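Local coordinates for protein putative sugar kinase PH1459 (Pyrococcus horikoshii, PDB 3EWM) that probably phosphorylates a sugar such as fructose with ATP, as a member of the pfkB family of carbohydrate kinases, at residues Ala191-Val196 and Ile214-Lys219; Val161-Asp166 and Val196-Asn201; Val48-Ile53 and Glu72-Arg77. All coordinates share one frame; numbering follows the deposited sequence.

Contact 1: Ala191-Val196 and Ile214-Lys219; sequences ASEEEV and ITLGPK
The flat carboxylate of Glu193 lies across the end of Leu216, whose CD2 sits 3.7 Å from the carboxylate carbon CD of Glu193, while OE2 comes up to CA and CB of the same leucine. The two side chains cross at about a right angle. A second carboxylate, that of Glu195, is met from above its plane: Ser192 N donates to OE1, 55° out of the plane, and Glu195 N returns a bond of 3.0 Å to Ser192 OG. This reciprocal pair is a capping box, starting helix 193-200 directly after strand 188-192 in a beta-alpha-beta unit whose next strand is 211-215. The two strands run parallel here. Thr215 N donates to Ala191 O (2.8 Å), and the ladder continues when Glu193 N, already in the helix, reaches Thr215 O at 3.0 Å. Ser192 and Thr215 put their side chains on one face of the sheet. With chi1 at 60°, Thr215 OG1 lies between its own backbone N and carbonyl carbon, and comes to 3.1 Å from Ser192 CA. Thr215 is an ATP-binding residue, and its side chain and that of Lys190, another, are about 4 Å apart at their nearest atoms, so the ladder joins the helix start to the nucleotide site. Lys219 NZ stays 4.4 Å from Glu193 OE2, beyond salt-bridge range. Ala191 and Ile214 occupy the other face, where Val196 CG2 meets Ile214 CD1 at 3.3 Å, a close approach for two methyl carbons.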
loop_
_atom_site.group_PDB
_atom_site.type_symbol
_atom_site.label_atom_id
_atom_site.label_comp_id
_atom_site.label_asym_id
_atom_site.label_seq_id
_atom_site.Cartn_x
_atom_site.Cartn_y
_atom_site.Cartn_z
ATOM N N ALA A 191 -23.251 -15.695 -2.394
ATOM C CA ALA A 191 -23.586 -14.317 -2.149
ATOM C C ALA A 191 -24.209 -14.197 -0.780
ATOM O O ALA A 191 -24.858 -15.130 -0.317
ATOM C CB ALA A 191 -24.563 -13.796 -3.218
ATOM N N SER A 192 -24.011 -13.046 -0.141
ATOM C CA SER A 192 -24.736 -12.727 1.078
ATOM C C SER A 192 -26.157 -12.348 0.703
ATOM O O SER A 192 -26.435 -11.927 -0.421
ATOM C CB SER A 192 -24.101 -11.549 1.814
ATOM O OG SER A 192 -24.188 -10.374 1.016
ATOM N N GLU A 193 -27.055 -12.466 1.668
ATOM C CA GLU A 193 -28.419 -12.029 1.435
ATOM C C GLU A 193 -28.464 -10.535 1.045
ATOM O O GLU A 193 -29.300 -10.144 0.232
ATOM C CB GLU A 193 -29.324 -12.380 2.631
ATOM C CG GLU A 193 -28.857 -11.853 3.953
ATOM C CD GLU A 193 -29.816 -12.213 5.082
ATOM O OE1 GLU A 193 -31.018 -12.394 4.806
ATOM O OE2 GLU A 193 -29.347 -12.328 6.237
ATOM N N GLU A 194 -27.537 -9.727 1.569
ATOM C CA GLU A 194 -27.497 -8.283 1.255
ATOM C C GLU A 194 -27.113 -8.045 -0.201
ATOM O O GLU A 194 -27.676 -7.170 -0.882
ATOM C CB GLU A 194 -26.574 -7.496 2.204
ATOM C CG GLU A 194 -27.026 -7.497 3.667
ATOM C CD GLU A 194 -26.508 -8.698 4.488
ATOM O OE1 GLU A 194 -25.941 -9.674 3.919
ATOM O OE2 GLU A 194 -26.676 -8.656 5.734
ATOM N N GLU A 195 -26.165 -8.844 -0.681
ATOM C CA GLU A 195 -25.778 -8.819 -2.095
ATOM C C GLU A 195 -26.904 -9.265 -3.019
ATOM O O GLU A 195 -27.122 -8.669 -4.078
ATOM C CB GLU A 195 -24.562 -9.702 -2.319
ATOM C CG GLU A 195 -23.305 -9.097 -1.767
ATOM C CD GLU A 195 -22.161 -10.104 -1.580
ATOM O OE1 GLU A 195 -22.333 -11.320 -1.843
ATOM O OE2 GLU A 195 -21.100 -9.644 -1.136
ATOM N N VAL A 196 -27.614 -10.309 -2.619
ATOM C CA VAL A 196 -28.740 -10.825 -3.399
ATOM C C VAL A 196 -29.747 -9.701 -3.580
ATOM O O VAL A 196 -30.136 -9.390 -4.702
ATOM C CB VAL A 196 -29.396 -12.042 -2.729
ATOM C CG1 VAL A 196 -30.720 -12.409 -3.422
ATOM C CG2 VAL A 196 -28.445 -13.205 -2.764
ATOM N N ILE A 214 -26.351 -18.895 -0.353
ATOM C CA ILE A 214 -26.648 -17.569 0.146
ATOM C C ILE A 214 -26.280 -17.551 1.612
ATOM O O ILE A 214 -26.841 -18.307 2.404
ATOM C CB ILE A 214 -28.147 -17.146 -0.052
ATOM C CG1 ILE A 214 -28.543 -17.107 -1.539
ATOM C CG2 ILE A 214 -28.407 -15.779 0.571
ATOM C CD1 ILE A 214 -27.586 -16.350 -2.466
ATOM N N THR A 215 -25.333 -16.687 1.962
ATOM C CA THR A 215 -24.896 -16.563 3.337
ATOM C C THR A 215 -25.811 -15.605 4.112
ATOM O O THR A 215 -26.263 -14.572 3.598
ATOM C CB THR A 215 -23.416 -16.128 3.423
ATOM O OG1 THR A 215 -23.244 -14.861 2.768
ATOM C CG2 THR A 215 -22.507 -17.177 2.747
ATOM N N LEU A 216 -26.092 -15.972 5.355
ATOM C CA LEU A 216 -26.938 -15.140 6.201
ATOM C C LEU A 216 -26.152 -14.654 7.428
ATOM O O LEU A 216 -26.712 -14.435 8.500
ATOM C CB LEU A 216 -28.240 -15.892 6.544
ATOM C CG LEU A 216 -28.921 -16.715 5.425
ATOM C CD1 LEU A 216 -29.953 -17.700 5.965
ATOM C CD2 LEU A 216 -29.552 -15.861 4.299
ATOM N N GLY A 217 -24.847 -14.461 7.237
ATOM C CA GLY A 217 -23.939 -14.015 8.291
ATOM C C GLY A 217 -23.740 -15.066 9.378
ATOM O O GLY A 217 -23.519 -16.241 9.076
ATOM N N PRO A 218 -23.809 -14.637 10.657
ATOM C CA PRO A 218 -23.796 -15.546 11.817
ATOM C C PRO A 218 -24.963 -16.536 11.868
ATOM O O PRO A 218 -24.813 -17.608 12.453
ATOM C CB PRO A 218 -23.857 -14.587 13.019
ATOM C CG PRO A 218 -23.299 -13.283 12.481
ATOM C CD PRO A 218 -23.840 -13.221 11.078
ATOM N N LYS A 219 -26.102 -16.189 11.268
ATOM C CA LYS A 219 -27.306 -17.038 11.305
ATOM C C LYS A 219 -27.143 -18.357 10.540
ATOM O O LYS A 219 -27.843 -19.336 10.801
ATOM C CB LYS A 219 -28.511 -16.287 10.751
ATOM C CG LYS A 219 -28.852 -15.013 11.510
ATOM C CD LYS A 219 -30.220 -14.489 11.104
ATOM C CE LYS A 219 -30.432 -13.050 11.580
ATOM N NZ LYS A 219 -29.948 -12.036 10.599
#

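Contact 2: Val161-Asp166 and Val196-Asn201; sequences VNLRLD and VLYLEN
Leu163 brings its CD2 obliquely to the Tyr198 ring, 3.7 Å from Tyr198 CD2, and the two side chains cross at about a right angle. Leu163 CD2 also touches Leu199 CD2, at 4.1 Å, and thus bridges two adjacent residues of helix 193-200. Leu165 comes from the opposite direction to the tyrosine and approaches the ring obliquely, its CD2 3.8 Å from Tyr198 CE2 and 3.7 Å from Tyr198 OH. Tyr198 is set for this by a chi1 of 180°, which carries CG anti to the backbone N and brings the ring to Leu163 and Leu165. Deeper in, Val161 and Leu199 slide past each other, with Val161 CG1 3.6 Å from Leu199 CD1. Met175 of helix 172-185 touches both Leu163 and Tyr198, so that helix packs against both sides of the contact. With an alanine in place of Tyr198, Leu165 CD2 would probably lose its partner on the helix and Leu163 CD2 keep only Leu199, leaving a gap at the outer end of the contact. Because methyl groups meet one another, an aromatic ring and its hydroxyl, the fit depends on shape and burial, and the loop is held to helix 193-200 without directional bonds between the two segments.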
loop_
_atom_site.group_PDB
_atom_site.type_symbol
_atom_site.label_atom_id
_atom_site.label_comp_id
_atom_site.label_asym_id
_atom_site.label_seq_id
_atom_site.Cartn_x
_atom_site.Cartn_y
_atom_site.Cartn_z
ATOM N N VAL A 161 -19.619 -13.445 -5.063
ATOM C CA VAL A 161 -20.013 -12.108 -5.465
ATOM C C VAL A 161 -19.144 -11.084 -4.707
ATOM O O VAL A 161 -18.707 -10.083 -5.279
ATOM C CB VAL A 161 -21.538 -11.889 -5.225
ATOM C CG1 VAL A 161 -21.928 -10.460 -5.476
ATOM C CG2 VAL A 161 -22.353 -12.855 -6.120
ATOM N N ASN A 162 -18.883 -11.364 -3.435
ATOM C CA ASN A 162 -17.955 -10.570 -2.624
ATOM C C ASN A 162 -17.984 -9.095 -3.036
ATOM O O ASN A 162 -16.975 -8.535 -3.489
ATOM C CB ASN A 162 -16.533 -11.123 -2.755
ATOM C CG ASN A 162 -15.566 -10.483 -1.780
ATOM O OD1 ASN A 162 -15.976 -9.851 -0.808
ATOM N ND2 ASN A 162 -14.279 -10.619 -2.047
ATOM N N LEU A 163 -19.140 -8.466 -2.883
ATOM C CA LEU A 163 -19.307 -7.155 -3.471
ATOM C C LEU A 163 -18.686 -6.067 -2.604
ATOM O O LEU A 163 -18.992 -5.964 -1.418
ATOM C CB LEU A 163 -20.779 -6.867 -3.779
ATOM C CG LEU A 163 -20.980 -5.663 -4.707
ATOM C CD1 LEU A 163 -19.971 -5.646 -5.882
ATOM C CD2 LEU A 163 -22.403 -5.636 -5.231
ATOM N N ARG A 164 -17.811 -5.273 -3.227
ATOM C CA ARG A 164 -17.116 -4.183 -2.577
ATOM C C ARG A 164 -17.410 -2.915 -3.367
ATOM O O ARG A 164 -16.660 -2.541 -4.269
ATOM C CB ARG A 164 -15.603 -4.469 -2.528
ATOM C CG ARG A 164 -15.226 -5.707 -1.714
ATOM C CD ARG A 164 -15.660 -5.558 -0.251
ATOM N NE ARG A 164 -15.249 -6.688 0.588
ATOM C CZ ARG A 164 -16.028 -7.722 0.912
ATOM N NH1 ARG A 164 -17.281 -7.822 0.448
ATOM N NH2 ARG A 164 -15.539 -8.680 1.692
ATOM N N LEU A 165 -18.516 -2.266 -3.010
ATOM C CA LEU A 165 -19.006 -1.068 -3.711
ATOM C C LEU A 165 -17.955 0.015 -3.897
ATOM O O LEU A 165 -17.926 0.682 -4.929
ATOM C CB LEU A 165 -20.246 -0.487 -3.006
ATOM C CG LEU A 165 -21.551 -1.279 -3.091
ATOM C CD1 LEU A 165 -22.732 -0.405 -2.636
ATOM C CD2 LEU A 165 -21.794 -1.796 -4.502
ATOM N N ASP A 166 -17.078 0.168 -2.905
ATOM C CA ASP A 166 -16.034 1.182 -2.955
ATOM C C ASP A 166 -15.069 0.960 -4.110
ATOM O O ASP A 166 -14.429 1.904 -4.572
ATOM C CB ASP A 166 -15.266 1.247 -1.626
ATOM C CG ASP A 166 -16.109 1.817 -0.493
ATOM O OD1 ASP A 166 -17.197 2.389 -0.770
ATOM O OD2 ASP A 166 -15.681 1.682 0.678
ATOM N N VAL A 196 -27.614 -10.309 -2.619
ATOM C CA VAL A 196 -28.740 -10.825 -3.399
ATOM C C VAL A 196 -29.747 -9.701 -3.580
ATOM O O VAL A 196 -30.136 -9.390 -4.702
ATOM C CB VAL A 196 -29.396 -12.042 -2.729
ATOM C CG1 VAL A 196 -30.720 -12.409 -3.422
ATOM C CG2 VAL A 196 -28.445 -13.205 -2.764
ATOM N N LEU A 197 -30.119 -9.061 -2.470
ATOM C CA LEU A 197 -31.112 -7.994 -2.508
ATOM C C LEU A 197 -30.627 -6.861 -3.419
ATOM O O LEU A 197 -31.358 -6.386 -4.287
ATOM C CB LEU A 197 -31.384 -7.462 -1.096
ATOM C CG LEU A 197 -32.482 -6.399 -1.006
ATOM C CD1 LEU A 197 -33.846 -6.969 -1.450
ATOM C CD2 LEU A 197 -32.547 -5.833 0.413
ATOM N N TYR A 198 -29.377 -6.464 -3.232
ATOM C CA TYR A 198 -28.820 -5.335 -3.955
ATOM C C TYR A 198 -28.819 -5.576 -5.464
ATOM O O TYR A 198 -29.274 -4.736 -6.270
ATOM C CB TYR A 198 -27.409 -5.037 -3.442
ATOM C CG TYR A 198 -26.756 -3.876 -4.150
ATOM C CD1 TYR A 198 -27.109 -2.567 -3.845
ATOM C CD2 TYR A 198 -25.785 -4.093 -5.135
ATOM C CE1 TYR A 198 -26.502 -1.488 -4.497
ATOM C CE2 TYR A 198 -25.177 -3.029 -5.794
ATOM C CZ TYR A 198 -25.542 -1.734 -5.475
ATOM O OH TYR A 198 -24.948 -0.684 -6.130
ATOM N N LEU A 199 -28.309 -6.737 -5.842
ATOM C CA LEU A 199 -28.165 -7.075 -7.238
ATOM C C LEU A 199 -29.481 -7.432 -7.912
ATOM O O LEU A 199 -29.775 -6.930 -8.997
ATOM C CB LEU A 199 -27.146 -8.189 -7.384
ATOM C CG LEU A 199 -25.723 -7.720 -7.044
ATOM C CD1 LEU A 199 -24.757 -8.883 -7.105
ATOM C CD2 LEU A 199 -25.303 -6.618 -7.985
ATOM N N GLU A 200 -30.291 -8.253 -7.250
ATOM C CA GLU A 200 -31.550 -8.707 -7.844
ATOM C C GLU A 200 -32.521 -7.563 -8.044
ATOM O O GLU A 200 -33.315 -7.587 -8.984
ATOM C CB GLU A 200 -32.171 -9.838 -7.033
ATOM C CG GLU A 200 -31.364 -11.119 -7.135
ATOM C CD GLU A 200 -32.121 -12.348 -6.694
ATOM O OE1 GLU A 200 -33.089 -12.217 -5.914
ATOM O OE2 GLU A 200 -31.724 -13.451 -7.128
ATOM N N ASN A 201 -32.416 -6.549 -7.186
ATOM C CA ASN A 201 -33.172 -5.318 -7.343
ATOM C C ASN A 201 -32.702 -4.422 -8.479
ATOM O O ASN A 201 -33.321 -3.397 -8.766
ATOM C CB ASN A 201 -33.213 -4.546 -6.021
ATOM C CG ASN A 201 -34.229 -5.129 -5.074
ATOM O OD1 ASN A 201 -34.976 -6.054 -5.449
ATOM N ND2 ASN A 201 -34.272 -4.619 -3.857
#

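Contact 3: Val48-Ile53 and Glu72-Arg77; sequences VKSSLI and ENVDTR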
loop_
_atom_site.group_PDB
_atom_site.type_symbol
_atom_site.label_atom_id
_atom_site.label_comp_id
_atom_site.label_asym_id
_atom_site.label_seq_id
_atom_site.Cartn_x
_atom_site.Cartn_y
_atom_site.Cartn_z
ATOM N N VAL A 48 -7.311 -31.133 -0.813
ATOM C CA VAL A 48 -7.543 -31.123 -2.256
ATOM C C VAL A 48 -6.478 -30.267 -2.948
ATOM O O VAL A 48 -6.130 -29.208 -2.441
ATOM C CB VAL A 48 -8.963 -30.603 -2.579
ATOM C CG1 VAL A 48 -9.134 -30.300 -4.056
ATOM C CG2 VAL A 48 -10.005 -31.607 -2.109
ATOM N N LYS A 49 -5.962 -30.746 -4.084
ATOM C CA LYS A 49 -5.007 -29.977 -4.905
ATOM C C LYS A 49 -5.586 -28.608 -5.250
ATOM O O LYS A 49 -6.684 -28.499 -5.800
ATOM C CB LYS A 49 -4.658 -30.706 -6.208
ATOM C CG LYS A 49 -3.609 -31.792 -6.085
ATOM C CD LYS A 49 -3.401 -32.497 -7.454
ATOM C CE LYS A 49 -4.443 -33.586 -7.713
ATOM N NZ LYS A 49 -4.055 -34.479 -8.866
ATOM N N SER A 50 -4.840 -27.569 -4.895
ATOM C CA SER A 50 -5.306 -26.197 -5.017
ATOM C C SER A 50 -4.256 -25.362 -5.709
ATOM O O SER A 50 -3.088 -25.409 -5.349
ATOM C CB SER A 50 -5.574 -25.633 -3.625
ATOM O OG SER A 50 -6.091 -24.334 -3.704
ATOM N N SER A 51 -4.684 -24.591 -6.702
ATOM C CA SER A 51 -3.787 -23.728 -7.457
ATOM C C SER A 51 -4.361 -22.334 -7.469
ATOM O O SER A 51 -5.574 -22.149 -7.573
ATOM C CB SER A 51 -3.670 -24.188 -8.913
ATOM O OG SER A 51 -2.977 -25.403 -9.021
ATOM N N LEU A 52 -3.488 -21.345 -7.366
ATOM C CA LEU A 52 -3.916 -19.974 -7.423
ATOM C C LEU A 52 -3.266 -19.278 -8.598
ATOM O O LEU A 52 -2.051 -19.325 -8.784
ATOM C CB LEU A 52 -3.593 -19.250 -6.111
ATOM C CG LEU A 52 -3.920 -17.750 -6.072
ATOM C CD1 LEU A 52 -5.438 -17.502 -6.148
ATOM C CD2 LEU A 52 -3.324 -17.156 -4.806
ATOM N N ILE A 53 -4.101 -18.651 -9.404
ATOM C CA ILE A 53 -3.631 -17.828 -10.494
ATOM C C ILE A 53 -3.815 -16.393 -10.074
ATOM O O ILE A 53 -4.929 -15.941 -9.796
ATOM C CB ILE A 53 -4.397 -18.125 -11.792
ATOM C CG1 ILE A 53 -4.010 -19.519 -12.304
ATOM C CG2 ILE A 53 -4.138 -17.002 -12.864
ATOM C CD1 ILE A 53 -5.124 -20.189 -13.060
ATOM N N GLU A 72 1.307 -23.629 2.648
ATOM C CA GLU A 72 -0.026 -24.226 2.707
ATOM C C GLU A 72 -0.278 -25.227 1.585
ATOM O O GLU A 72 -1.395 -25.717 1.436
ATOM C CB GLU A 72 -1.099 -23.127 2.686
ATOM C CG GLU A 72 -1.154 -22.291 3.956
ATOM C CD GLU A 72 -1.684 -23.041 5.178
ATOM O OE1 GLU A 72 -2.343 -24.099 5.054
ATOM O OE2 GLU A 72 -1.448 -22.547 6.287
ATOM N N ASN A 73 0.759 -25.511 0.794
ATOM C CA ASN A 73 0.709 -26.485 -0.308
ATOM C C ASN A 73 -0.179 -26.059 -1.449
ATOM O O ASN A 73 -0.668 -26.882 -2.228
ATOM C CB ASN A 73 0.343 -27.892 0.179
ATOM C CG ASN A 73 1.339 -28.403 1.185
ATOM O OD1 ASN A 73 2.544 -28.220 1.013
ATOM N ND2 ASN A 73 0.844 -29.004 2.269
ATOM N N VAL A 74 -0.346 -24.756 -1.569
ATOM C CA VAL A 74 -1.080 -24.196 -2.680
ATOM C C VAL A 74 -0.061 -24.029 -3.794
ATOM O O VAL A 74 0.993 -23.423 -3.595
ATOM C CB VAL A 74 -1.707 -22.867 -2.320
ATOM C CG1 VAL A 74 -2.375 -22.206 -3.593
ATOM C CG2 VAL A 74 -2.729 -23.093 -1.213
ATOM N N ASP A 75 -0.392 -24.595 -4.947
ATOM C CA ASP A 75 0.419 -24.470 -6.143
ATOM C C ASP A 75 0.533 -22.992 -6.487
ATOM O O ASP A 75 -0.484 -22.303 -6.624
ATOM C CB ASP A 75 -0.235 -25.265 -7.270
ATOM C CG ASP A 75 0.425 -25.045 -8.625
ATOM O OD1 ASP A 75 1.648 -24.761 -8.694
ATOM O OD2 ASP A 75 -0.310 -25.181 -9.627
ATOM N N THR A 76 1.769 -22.502 -6.594
ATOM C CA THR A 76 1.993 -21.064 -6.828
ATOM C C THR A 76 2.587 -20.786 -8.209
ATOM O O THR A 76 2.913 -19.634 -8.531
ATOM C CB THR A 76 2.898 -20.446 -5.754
ATOM O OG1 THR A 76 4.108 -21.194 -5.687
ATOM C CG2 THR A 76 2.206 -20.454 -4.376
ATOM N N ARG A 77 2.685 -21.828 -9.034
ATOM C CA ARG A 77 3.265 -21.712 -10.371
ATOM C C ARG A 77 2.520 -20.696 -11.232
ATOM O O ARG A 77 3.136 -19.995 -12.046
ATOM C CB ARG A 77 3.322 -23.067 -11.084
ATOM C CG ARG A 77 4.419 -24.040 -10.600
ATOM C CD ARG A 77 4.177 -25.443 -11.205
ATOM N NE ARG A 77 2.757 -25.785 -11.077
ATOM C CZ ARG A 77 2.071 -26.611 -11.868
ATOM N NH1 ARG A 77 2.666 -27.254 -12.875
ATOM N NH2 ARG A 77 0.771 -26.789 -11.644
HETATM O O HOH W 1 -2.921 -28.205 -2.985
HETATM O O HOH W 2 -1.735 -28.367 -5.097
HETATM O O HOH W 3 -0.679 -21.668 -9.310
#
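Asp75 reaches toward strand 49-57 and its Ser51 from the loop that ends the helix of a beta-alpha-beta unit, strand 49-57, helix 60-71 and strand 79-82, whose strands are parallel neighbours in the sheet. Its CB rests against Ser50 O and Ser51 OG. Beyond it CG stands anti to the backbone N (chi1 172°), which turns the carboxylate to Ser51. There OD2 accepts the Ser51 hydroxyl through its anti lone pair, OG to OD2 2.7 Å, and accepts a second hydrogen bond, from Arg77 NH2 at 2.8 Å. OD1 also has two donors, arriving from opposite faces of the carboxylate: Arg77 N, which closes an Asx turn, and Arg77 NE. The guanidinium therefore grips the carboxylate side-on, one nitrogen to each oxygen; with the bonds from Ser51 OG and Arg77 N, four bonds hold the rotation of the carboxylate. The arginine's charge would be expected to favour its ionised form.

Backbone bonds flank this group. Asp75 N donates to Ser50 O at 2.8 Å, and Leu52 N to Asp75 O at 3.2 Å, making a single bridge centred on Ser51 and Asp75. Val74 lays CG1 beside Leu52 CB. Just before it, Asn73, with positive phi, is the C-prime residue of a Schellman motif that ends helix 60-71. Past the bridge the two backbones are joined by a water, which donates to Leu52 O and Asp75 O, 2.8 Å from each.

In the fold
Contacts 1 and 2 are neighbours, their centres 10 Å apart, and both use helix 193-200: contact 1 fastens its start to strand 211-215, and contact 2 packs its second turn on the loop after strand 156-160. Glu195 OE2 ties them by a probable hydrogen bond to Leu163 N. Contact 3 lies about 28 Å from either, between centres, on the other side of the chain's centre, though it reaches the same large sheet as contact 1. It is the buried one, yet polar, joined by backbone and serine-carboxylate hydrogen bonds and by water, the carboxylate paired with an arginine of its own loop; the other two are partly buried. Contact 1 mixes strand ladder and apolar packing beside the ATP site, whereas contact 2 is apolar.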